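PDB 3VSF: ricin B lectin from Clostridium thermocellum, which acts as an exo-beta-1,3-galactanase, probably cleaving galactan with its family 43 glycoside hydrolase domain, which is joined to a galactose-binding beta-trefoil module. Local coordinates for residues A[329-332]-A[333-337]; A[227-230]-A[231-234]; A[394-397]-A[398-401]. All blocks are in the same frame, centred on the assembly; numbering follows the deposited sequence.

How the contacts relate
Each of the three contacts is a short-range reversal or connection in an all-beta chain, and none touches another. Contact 2 joins two successive blades of the propeller, contact 1 is the terminal hairpin of the last blade, and contact 3 lies in the beta-trefoil. Contact 1 stands between the others, its centre about 22 Å from that of contact 2 and about 25 Å from that of contact 3; contacts 2 and 3, about 45 Å apart between centres, lie on opposite sides of the chain's centre. Contacts 1 and 3 come near galactose-binding residues, unoccupied in this chain: between side chains, E337 is about 8 Å from N440 and W400 about 9 Å from D422.

Contact 1 (A[329-332]-A[333-337]); sequences NFIS and DTTLE
E337 and N329 face each other as a hydrogen-bonded antiparallel pair, joined backbone to backbone in both directions: N329 N gives to E337 O at 2.9 Å and E337 N to N329 O at 2.8 Å. Their side chains run alongside on the same face. The amide and carboxylate planes are nearly perpendicular, 86° apart, and N329 ND2 makes only a weak bond to E337 OE1, at 3.4 Å. The stronger partner of this carboxylate is R419, which forms a salt bridge with OE2 and thereby ties the last strand of the propeller to the lectin module. E337 turns CG away from its own N (chi1 157°) and stays extended beyond it, a course that takes it across I331, whose CD1 lies 3.4 Å from E337 CB. The hairpin edging the final blade of this five-bladed beta-propeller, the fold of family 43, is interrupted here by a classic beta bulge, I331 and S332 both opposing T335. S332 N sends an almost straight bond, 178° at the hydrogen, to a lone pair of T335 O at 3.0 Å, while T335 N returns a weak one to S332 O. On the other face F330 lies alongside L336, with ring atom CE1 3.6 Å from L336 CG. Y247 and Y303 meet the F330 ring edge-to-face, and the hydroxyl of Y263 is hydrogen-bonded to L336 N.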
ATOM      1  N   ASN A 329       7.523   2.784  -1.820  1.00 64.65           N
ATOM      2  CA  ASN A 329       8.850   3.352  -2.026  1.00 66.30           C
ATOM      3  C   ASN A 329       9.980   2.411  -1.619  1.00 67.97           C
ATOM      4  O   ASN A 329       9.867   1.675  -0.639  1.00 68.37           O
ATOM      5  CB  ASN A 329       8.976   4.685  -1.285  1.00 67.48           C
ATOM      6  CG  ASN A 329       7.959   5.710  -1.753  1.00 67.25           C
ATOM      7  OD1 ASN A 329       7.634   5.783  -2.939  1.00 65.89           O
ATOM      8  ND2 ASN A 329       7.447   6.505  -0.820  1.00 66.04           N
ATOM      9  N   PHE A 330      11.068   2.443  -2.382  1.00 68.96           N
ATOM     10  CA  PHE A 330      12.227   1.604  -2.105  1.00 70.65           C
ATOM     11  C   PHE A 330      13.422   2.428  -1.632  1.00 71.49           C
ATOM     12  O   PHE A 330      14.176   2.960  -2.447  1.00 70.98           O
ATOM     13  CB  PHE A 330      12.617   0.803  -3.352  1.00 74.92           C
ATOM     14  CG  PHE A 330      11.650  -0.292  -3.703  1.00 79.83           C
ATOM     15  CD1 PHE A 330      11.913  -1.607  -3.352  1.00 79.44           C
ATOM     16  CD2 PHE A 330      10.478  -0.010  -4.388  1.00 77.59           C
ATOM     17  CE1 PHE A 330      11.027  -2.618  -3.676  1.00 76.65           C
ATOM     18  CE2 PHE A 330       9.589  -1.017  -4.713  1.00 74.99           C
ATOM     19  CZ  PHE A 330       9.863  -2.323  -4.357  1.00 77.35           C
ATOM     20  N   ILE A 331      13.589   2.537  -0.317  1.00 69.87           N
ATOM     21  CA  ILE A 331      14.764   3.190   0.249  1.00 67.70           C
ATOM     22  C   ILE A 331      16.018   2.478  -0.238  1.00 70.68           C
ATOM     23  O   ILE A 331      16.974   3.109  -0.689  1.00 68.74           O
ATOM     24  CB  ILE A 331      14.750   3.167   1.790  1.00 66.00           C
ATOM     25  CG1 ILE A 331      13.889   4.304   2.341  1.00 64.61           C
ATOM     26  CG2 ILE A 331      16.163   3.290   2.335  1.00 66.03           C
ATOM     27  CD1 ILE A 331      12.432   4.200   1.981  1.00 66.08           C
ATOM     28  N   SER A 332      15.995   1.153  -0.145  1.00 69.83           N
ATOM     29  CA  SER A 332      17.098   0.321  -0.603  1.00 70.88           C
ATOM     30  C   SER A 332      16.539  -0.973  -1.183  1.00 74.00           C
ATOM     31  O   SER A 332      15.336  -1.222  -1.112  1.00 75.31           O
ATOM     32  CB  SER A 332      18.047   0.010   0.556  1.00 72.94           C
ATOM     33  OG  SER A 332      19.115  -0.821   0.135  1.00 77.06           O
ATOM     34  N   ASP A 333      17.411  -1.793  -1.760  1.00 75.05           N
ATOM     35  CA  ASP A 333      16.993  -3.081  -2.299  1.00 75.62           C
ATOM     36  C   ASP A 333      16.409  -3.964  -1.202  1.00 75.86           C
ATOM     37  O   ASP A 333      15.623  -4.870  -1.476  1.00 77.62           O
ATOM     38  CB  ASP A 333      18.165  -3.793  -2.978  1.00 79.52           C
ATOM     39  CG  ASP A 333      18.628  -3.086  -4.237  1.00 82.94           C
ATOM     40  OD1 ASP A 333      17.822  -2.341  -4.832  1.00 85.28           O
ATOM     41  OD2 ASP A 333      19.797  -3.280  -4.632  1.00 82.33           O
ATOM     42  N   THR A 334      16.793  -3.691   0.041  1.00 72.35           N
ATOM     43  CA  THR A 334      16.345  -4.494   1.172  1.00 72.78           C
ATOM     44  C   THR A 334      15.421  -3.712   2.103  1.00 72.10           C
ATOM     45  O   THR A 334      14.846  -4.276   3.033  1.00 74.75           O
ATOM     46  CB  THR A 334      17.535  -5.028   1.989  1.00 75.10           C
ATOM     47  OG1 THR A 334      18.266  -3.929   2.549  1.00 76.14           O
ATOM     48  CG2 THR A 334      18.461  -5.851   1.105  1.00 73.42           C
ATOM     49  N   THR A 335      15.283  -2.415   1.850  1.00 71.00           N
ATOM     50  CA  THR A 335      14.463  -1.561   2.704  1.00 72.18           C
ATOM     51  C   THR A 335      13.300  -0.938   1.938  1.00 70.27           C
ATOM     52  O   THR A 335      13.504  -0.161   1.006  1.00 70.41           O
ATOM     53  CB  THR A 335      15.301  -0.444   3.353  1.00 68.97           C
ATOM     54  OG1 THR A 335      16.392  -1.021   4.080  1.00 68.59           O
ATOM     55  CG2 THR A 335      14.444   0.380   4.300  1.00 62.39           C
ATOM     56  N   LEU A 336      12.082  -1.283   2.341  1.00 69.29           N
ATOM     57  CA  LEU A 336      10.883  -0.767   1.688  1.00 65.26           C
ATOM     58  C   LEU A 336      10.088   0.149   2.611  1.00 62.60           C
ATOM     59  O   LEU A 336      10.152   0.024   3.834  1.00 63.18           O
ATOM     60  CB  LEU A 336       9.994  -1.913   1.193  1.00 66.55           C
ATOM     61  CG  LEU A 336      10.389  -2.600  -0.119  1.00 68.92           C
ATOM     62  CD1 LEU A 336      11.779  -3.207  -0.033  1.00 70.02           C
ATOM     63  CD2 LEU A 336       9.362  -3.661  -0.491  1.00 70.77           C
ATOM     64  N   GLU A 337       9.337   1.067   2.012  1.00 62.45           N
ATOM     65  CA  GLU A 337       8.547   2.037   2.759  1.00 63.06           C
ATOM     66  C   GLU A 337       7.145   2.154   2.178  1.00 63.30           C
ATOM     67  O   GLU A 337       6.972   2.211   0.961  1.00 64.74           O
ATOM     68  CB  GLU A 337       9.235   3.404   2.738  1.00 63.65           C
ATOM     69  CG  GLU A 337       8.305   4.582   2.987  1.00 68.55           C
ATOM     70  CD  GLU A 337       8.976   5.921   2.726  1.00 70.79           C
ATOM     71  OE1 GLU A 337       8.260   6.899   2.417  1.00 68.74           O
ATOM     72  OE2 GLU A 337      10.217   5.999   2.833  1.00 68.91           O
TER

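Contact 2 (A[227-230]-A[231-234]); sequences KLFV and GQQR
Q232 folds back against F229 across a type II beta turn, F229-V230-G231-Q232, by which the chain leaves the outer strand 221-228 of one propeller blade on its way to the next, beginning at strand 237-241. The closing bond is weak: Q232 N reaches F229 O at 3.4 Å. G231, at the third position, takes the positive phi (70°) that this turn requires and that glycine adopts readily; its N is hydrogen-bonded to OD1 of D208. The glutamine side chain can be followed atom by atom. CB rests 3.6 Å from F229 O, next to the turn's closing bond. CG sits beside the residue's own backbone N, which turns the side chain back along the turn and brings CG to 3.5 Å from V230 O. Further out, CD lies 3.9 Å from F229 CB, and the amide plane is only 13° from that of the phenylalanine ring, although the two side chains cross obliquely. On the same side of the ring plane, R234 CG lies 4.3 Å from F229 CB, while the guanidinium turns elsewhere, NE bonding to OG1 of T250. The F229 side chain also packs on L209, L248 and A264, so it spans neighbouring blades. The last torsion of Q232, near 0°, turns OE1 back toward F229, obliquely to its ring, leaving Q232 OE1 3.2 Å from F229 CB and 3.6 Å from F229 CD1.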
ATOM      1  N   LYS A 227       7.674 -23.662  -0.793  1.00 72.87           N
ATOM      2  CA  LYS A 227       6.813 -23.351   0.340  1.00 74.46           C
ATOM      3  C   LYS A 227       7.421 -22.181   1.104  1.00 72.43           C
ATOM      4  O   LYS A 227       8.585 -22.230   1.499  1.00 73.27           O
ATOM      5  CB  LYS A 227       6.669 -24.563   1.261  1.00 75.10           C
ATOM      6  CG  LYS A 227       6.003 -25.768   0.615  1.00 73.47           C
ATOM      7  CD  LYS A 227       5.853 -26.909   1.610  1.00 75.92           C
ATOM      8  CE  LYS A 227       5.138 -28.099   0.988  1.00 75.70           C
ATOM      9  NZ  LYS A 227       4.960 -29.211   1.961  1.00 72.42           N
ATOM     10  N   LEU A 228       6.634 -21.131   1.310  1.00 72.21           N
ATOM     11  CA  LEU A 228       7.152 -19.901   1.900  1.00 73.37           C
ATOM     12  C   LEU A 228       6.479 -19.540   3.220  1.00 73.88           C
ATOM     13  O   LEU A 228       5.252 -19.524   3.321  1.00 72.53           O
ATOM     14  CB  LEU A 228       7.004 -18.743   0.911  1.00 68.61           C
ATOM     15  CG  LEU A 228       7.608 -18.970  -0.476  1.00 68.56           C
ATOM     16  CD1 LEU A 228       7.288 -17.803  -1.397  1.00 70.02           C
ATOM     17  CD2 LEU A 228       9.108 -19.190  -0.379  1.00 70.28           C
ATOM     18  N   PHE A 229       7.296 -19.247   4.228  1.00 73.01           N
ATOM     19  CA  PHE A 229       6.799 -18.780   5.518  1.00 75.80           C
ATOM     20  C   PHE A 229       5.849 -19.786   6.159  1.00 75.53           C
ATOM     21  O   PHE A 229       4.695 -19.469   6.446  1.00 74.82           O
ATOM     22  CB  PHE A 229       6.109 -17.425   5.357  1.00 76.95           C
ATOM     23  CG  PHE A 229       6.958 -16.394   4.669  1.00 75.82           C
ATOM     24  CD1 PHE A 229       8.329 -16.359   4.872  1.00 75.45           C
ATOM     25  CD2 PHE A 229       6.389 -15.468   3.811  1.00 74.70           C
ATOM     26  CE1 PHE A 229       9.114 -15.415   4.240  1.00 74.74           C
ATOM     27  CE2 PHE A 229       7.168 -14.522   3.174  1.00 75.40           C
ATOM     28  CZ  PHE A 229       8.532 -14.495   3.389  1.00 78.45           C
ATOM     29  N   VAL A 230       6.346 -20.998   6.386  1.00 75.74           N
ATOM     30  CA  VAL A 230       5.532 -22.071   6.946  1.00 74.98           C
ATOM     31  C   VAL A 230       5.155 -21.803   8.402  1.00 73.99           C
ATOM     32  O   VAL A 230       5.984 -21.367   9.199  1.00 75.70           O
ATOM     33  CB  VAL A 230       6.248 -23.433   6.838  1.00 75.76           C
ATOM     34  CG1 VAL A 230       6.498 -23.785   5.381  1.00 72.32           C
ATOM     35  CG2 VAL A 230       7.556 -23.413   7.616  1.00 77.09           C
ATOM     36  N   GLY A 231       3.893 -22.059   8.734  1.00 74.86           N
ATOM     37  CA  GLY A 231       3.408 -21.903  10.093  1.00 76.44           C
ATOM     38  C   GLY A 231       3.315 -20.463  10.556  1.00 77.50           C
ATOM     39  O   GLY A 231       2.952 -20.195  11.702  1.00 79.16           O
ATOM     40  N   GLN A 232       3.638 -19.530   9.666  1.00 75.57           N
ATOM     41  CA  GLN A 232       3.626 -18.113  10.011  1.00 76.09           C
ATOM     42  C   GLN A 232       2.299 -17.452   9.643  1.00 75.56           C
ATOM     43  O   GLN A 232       2.029 -16.316  10.036  1.00 77.14           O
ATOM     44  CB  GLN A 232       4.808 -17.393   9.359  1.00 74.44           C
ATOM     45  CG  GLN A 232       6.161 -17.908   9.838  1.00 76.50           C
ATOM     46  CD  GLN A 232       7.328 -17.287   9.097  1.00 82.53           C
ATOM     47  OE1 GLN A 232       7.143 -16.440   8.225  1.00 83.37           O
ATOM     48  NE2 GLN A 232       8.539 -17.708   9.442  1.00 82.06           N
ATOM     49  N   GLN A 233       1.478 -18.172   8.885  1.00 71.60           N
ATOM     50  CA  GLN A 233       0.099 -17.767   8.632  1.00 72.25           C
ATOM     51  C   GLN A 233      -0.010 -16.390   7.974  1.00 70.91           C
ATOM     52  O   GLN A 233      -0.663 -15.490   8.503  1.00 69.74           O
ATOM     53  CB  GLN A 233      -0.696 -17.797   9.941  1.00 74.57           C
ATOM     54  CG  GLN A 233      -2.205 -17.756   9.779  1.00 76.77           C
ATOM     55  CD  GLN A 233      -2.931 -17.969  11.095  1.00 80.21           C
ATOM     56  OE1 GLN A 233      -2.311 -18.266  12.116  1.00 79.38           O
ATOM     57  NE2 GLN A 233      -4.250 -17.820  11.076  1.00 82.44           N
ATOM     58  N   ARG A 234       0.626 -16.234   6.817  1.00 69.36           N
ATOM     59  CA  ARG A 234       0.560 -14.981   6.072  1.00 66.86           C
ATOM     60  C   ARG A 234      -0.520 -15.046   4.996  1.00 68.48           C
ATOM     61  O   ARG A 234      -0.687 -16.070   4.334  1.00 73.44           O
ATOM     62  CB  ARG A 234       1.915 -14.654   5.442  1.00 71.63           C
ATOM     63  CG  ARG A 234       3.064 -14.590   6.438  1.00 71.47           C
ATOM     64  CD  ARG A 234       2.739 -13.664   7.598  1.00 66.97           C
ATOM     65  NE  ARG A 234       2.470 -12.301   7.154  1.00 68.14           N
ATOM     66  CZ  ARG A 234       2.109 -11.310   7.963  1.00 66.20           C
ATOM     67  NH1 ARG A 234       1.969 -11.530   9.263  1.00 65.38           N
ATOM     68  NH2 ARG A 234       1.885 -10.099   7.472  1.00 64.16           N
TER

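Contact 3 (A[394-397]-A[398-401]); sequences GSLS and QQWY
Two overlapping turns carry the chain from S395 to Q399, each closed by a backbone bond from residue i+3 to residue i: Q398 N to S395 O, weak at 3.4 Å, and Q399 N to L396 O at 2.8 Å. The segment then straightens into strand 400-404. S395 O has a second donor in Q399 NE2, 3.1 Å away. This bond is one-sided in its geometry: the oxygen lies within 10° of the glutamine's amide plane, whereas the donor stands above the carbonyl plane, 65° out of it. A first torsion of -51° points Q399 CG away from its carbonyl, and the extended side chain folds back across the turn, NE2 passing 3.8 Å from L396 CD2. Q398 leads elsewhere, its amide bonded through NE2 to T391 O and through OE1 to N393 N. W400 sets its ring nitrogen NE1 3.8 Å from S397 O, but that nitrogen bonds to L374 O, and the carbonyl is taken by N414 ND2. Q398 and W400 form the Q-x-W signature of ricin-type trefoils. In this partly buried turn, with Q398, Q399 and W400 on its buried side, backbone atoms satisfy the Q398 amide and W400 NE1, which fixes the orientation of both groups.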
ATOM      1  N   GLY A 394      17.984  29.939   2.664  1.00 75.51           N
ATOM      2  CA  GLY A 394      17.029  29.814   1.576  1.00 77.68           C
ATOM      3  C   GLY A 394      17.102  28.486   0.847  1.00 79.29           C
ATOM      4  O   GLY A 394      16.756  28.397  -0.333  1.00 77.94           O
ATOM      5  N   SER A 395      17.550  27.450   1.549  1.00 77.75           N
ATOM      6  CA  SER A 395      17.687  26.125   0.957  1.00 73.99           C
ATOM      7  C   SER A 395      16.374  25.350   1.019  1.00 76.47           C
ATOM      8  O   SER A 395      15.444  25.741   1.724  1.00 78.78           O
ATOM      9  CB  SER A 395      18.795  25.339   1.660  1.00 73.97           C
ATOM     10  OG  SER A 395      18.975  24.066   1.067  1.00 76.71           O
ATOM     11  N   LEU A 396      16.306  24.250   0.276  1.00 76.98           N
ATOM     12  CA  LEU A 396      15.108  23.417   0.238  1.00 75.46           C
ATOM     13  C   LEU A 396      14.828  22.744   1.577  1.00 73.56           C
ATOM     14  O   LEU A 396      13.692  22.736   2.053  1.00 71.74           O
ATOM     15  CB  LEU A 396      15.225  22.359  -0.860  1.00 75.74           C
ATOM     16  CG  LEU A 396      14.977  22.824  -2.295  1.00 78.93           C
ATOM     17  CD1 LEU A 396      15.269  21.702  -3.281  1.00 74.04           C
ATOM     18  CD2 LEU A 396      13.547  23.323  -2.455  1.00 74.03           C
ATOM     19  N   SER A 397      15.870  22.182   2.183  1.00 71.17           N
ATOM     20  CA  SER A 397      15.730  21.446   3.435  1.00 67.82           C
ATOM     21  C   SER A 397      15.091  22.287   4.536  1.00 66.20           C
ATOM     22  O   SER A 397      14.597  21.752   5.528  1.00 65.70           O
ATOM     23  CB  SER A 397      17.092  20.929   3.900  1.00 64.07           C
ATOM     24  OG  SER A 397      17.705  20.137   2.900  1.00 75.83           O
ATOM     25  N   GLN A 398      15.100  23.603   4.357  1.00 68.23           N
ATOM     26  CA  GLN A 398      14.579  24.511   5.370  1.00 67.14           C
ATOM     27  C   GLN A 398      13.176  25.009   5.029  1.00 69.62           C
ATOM     28  O   GLN A 398      12.681  25.956   5.640  1.00 70.59           O
ATOM     29  CB  GLN A 398      15.528  25.695   5.560  1.00 67.27           C
ATOM     30  CG  GLN A 398      16.928  25.294   5.993  1.00 69.12           C
ATOM     31  CD  GLN A 398      17.854  26.486   6.148  1.00 69.73           C
ATOM     32  OE1 GLN A 398      17.551  27.585   5.685  1.00 69.04           O
ATOM     33  NE2 GLN A 398      18.988  26.271   6.804  1.00 68.90           N
ATOM     34  N   GLN A 399      12.542  24.366   4.055  1.00 69.03           N
ATOM     35  CA  GLN A 399      11.193  24.740   3.646  1.00 69.78           C
ATOM     36  C   GLN A 399      10.204  23.637   4.009  1.00 66.46           C
ATOM     37  O   GLN A 399      10.493  22.453   3.834  1.00 67.46           O
ATOM     38  CB  GLN A 399      11.155  25.035   2.146  1.00 72.10           C
ATOM     39  CG  GLN A 399      12.234  26.008   1.692  1.00 71.74           C
ATOM     40  CD  GLN A 399      12.149  26.334   0.216  1.00 77.54           C
ATOM     41  OE1 GLN A 399      11.064  26.370  -0.364  1.00 80.84           O
ATOM     42  NE2 GLN A 399      13.300  26.570  -0.404  1.00 76.25           N
ATOM     43  N   TRP A 400       9.038  24.025   4.517  1.00 62.91           N
ATOM     44  CA  TRP A 400       8.082  23.056   5.042  1.00 63.75           C
ATOM     45  C   TRP A 400       6.641  23.347   4.630  1.00 67.05           C
ATOM     46  O   TRP A 400       6.198  24.496   4.651  1.00 68.05           O
ATOM     47  CB  TRP A 400       8.179  23.002   6.570  1.00 63.31           C
ATOM     48  CG  TRP A 400       9.564  22.723   7.075  1.00 64.81           C
ATOM     49  CD1 TRP A 400      10.585  23.620   7.205  1.00 63.19           C
ATOM     50  CD2 TRP A 400      10.078  21.463   7.520  1.00 65.81           C
ATOM     51  NE1 TRP A 400      11.703  22.995   7.701  1.00 63.17           N
ATOM     52  CE2 TRP A 400      11.418  21.670   7.904  1.00 64.41           C
ATOM     53  CE3 TRP A 400       9.537  20.178   7.632  1.00 59.78           C
ATOM     54  CZ2 TRP A 400      12.224  20.642   8.390  1.00 60.68           C
ATOM     55  CZ3 TRP A 400      10.338  19.160   8.115  1.00 59.81           C
ATOM     56  CH2 TRP A 400      11.667  19.398   8.488  1.00 58.36           C
ATOM     57  N   TYR A 401       5.914  22.297   4.256  1.00 65.12           N
ATOM     58  CA  TYR A 401       4.487  22.406   3.979  1.00 64.74           C
ATOM     59  C   TYR A 401       3.699  22.225   5.268  1.00 65.24           C
ATOM     60  O   TYR A 401       4.214  21.685   6.245  1.00 65.36           O
ATOM     61  CB  TYR A 401       4.040  21.340   2.977  1.00 65.80           C
ATOM     62  CG  TYR A 401       4.678  21.437   1.611  1.00 68.05           C
ATOM     63  CD1 TYR A 401       4.364  22.477   0.749  1.00 70.11           C
ATOM     64  CD2 TYR A 401       5.574  20.470   1.176  1.00 66.59           C
ATOM     65  CE1 TYR A 401       4.941  22.561  -0.505  1.00 70.27           C
ATOM     66  CE2 TYR A 401       6.153  20.545  -0.075  1.00 69.18           C
ATOM     67  CZ  TYR A 401       5.833  21.593  -0.911  1.00 70.74           C
ATOM     68  OH  TYR A 401       6.409  21.672  -2.158  1.00 70.19           O
TER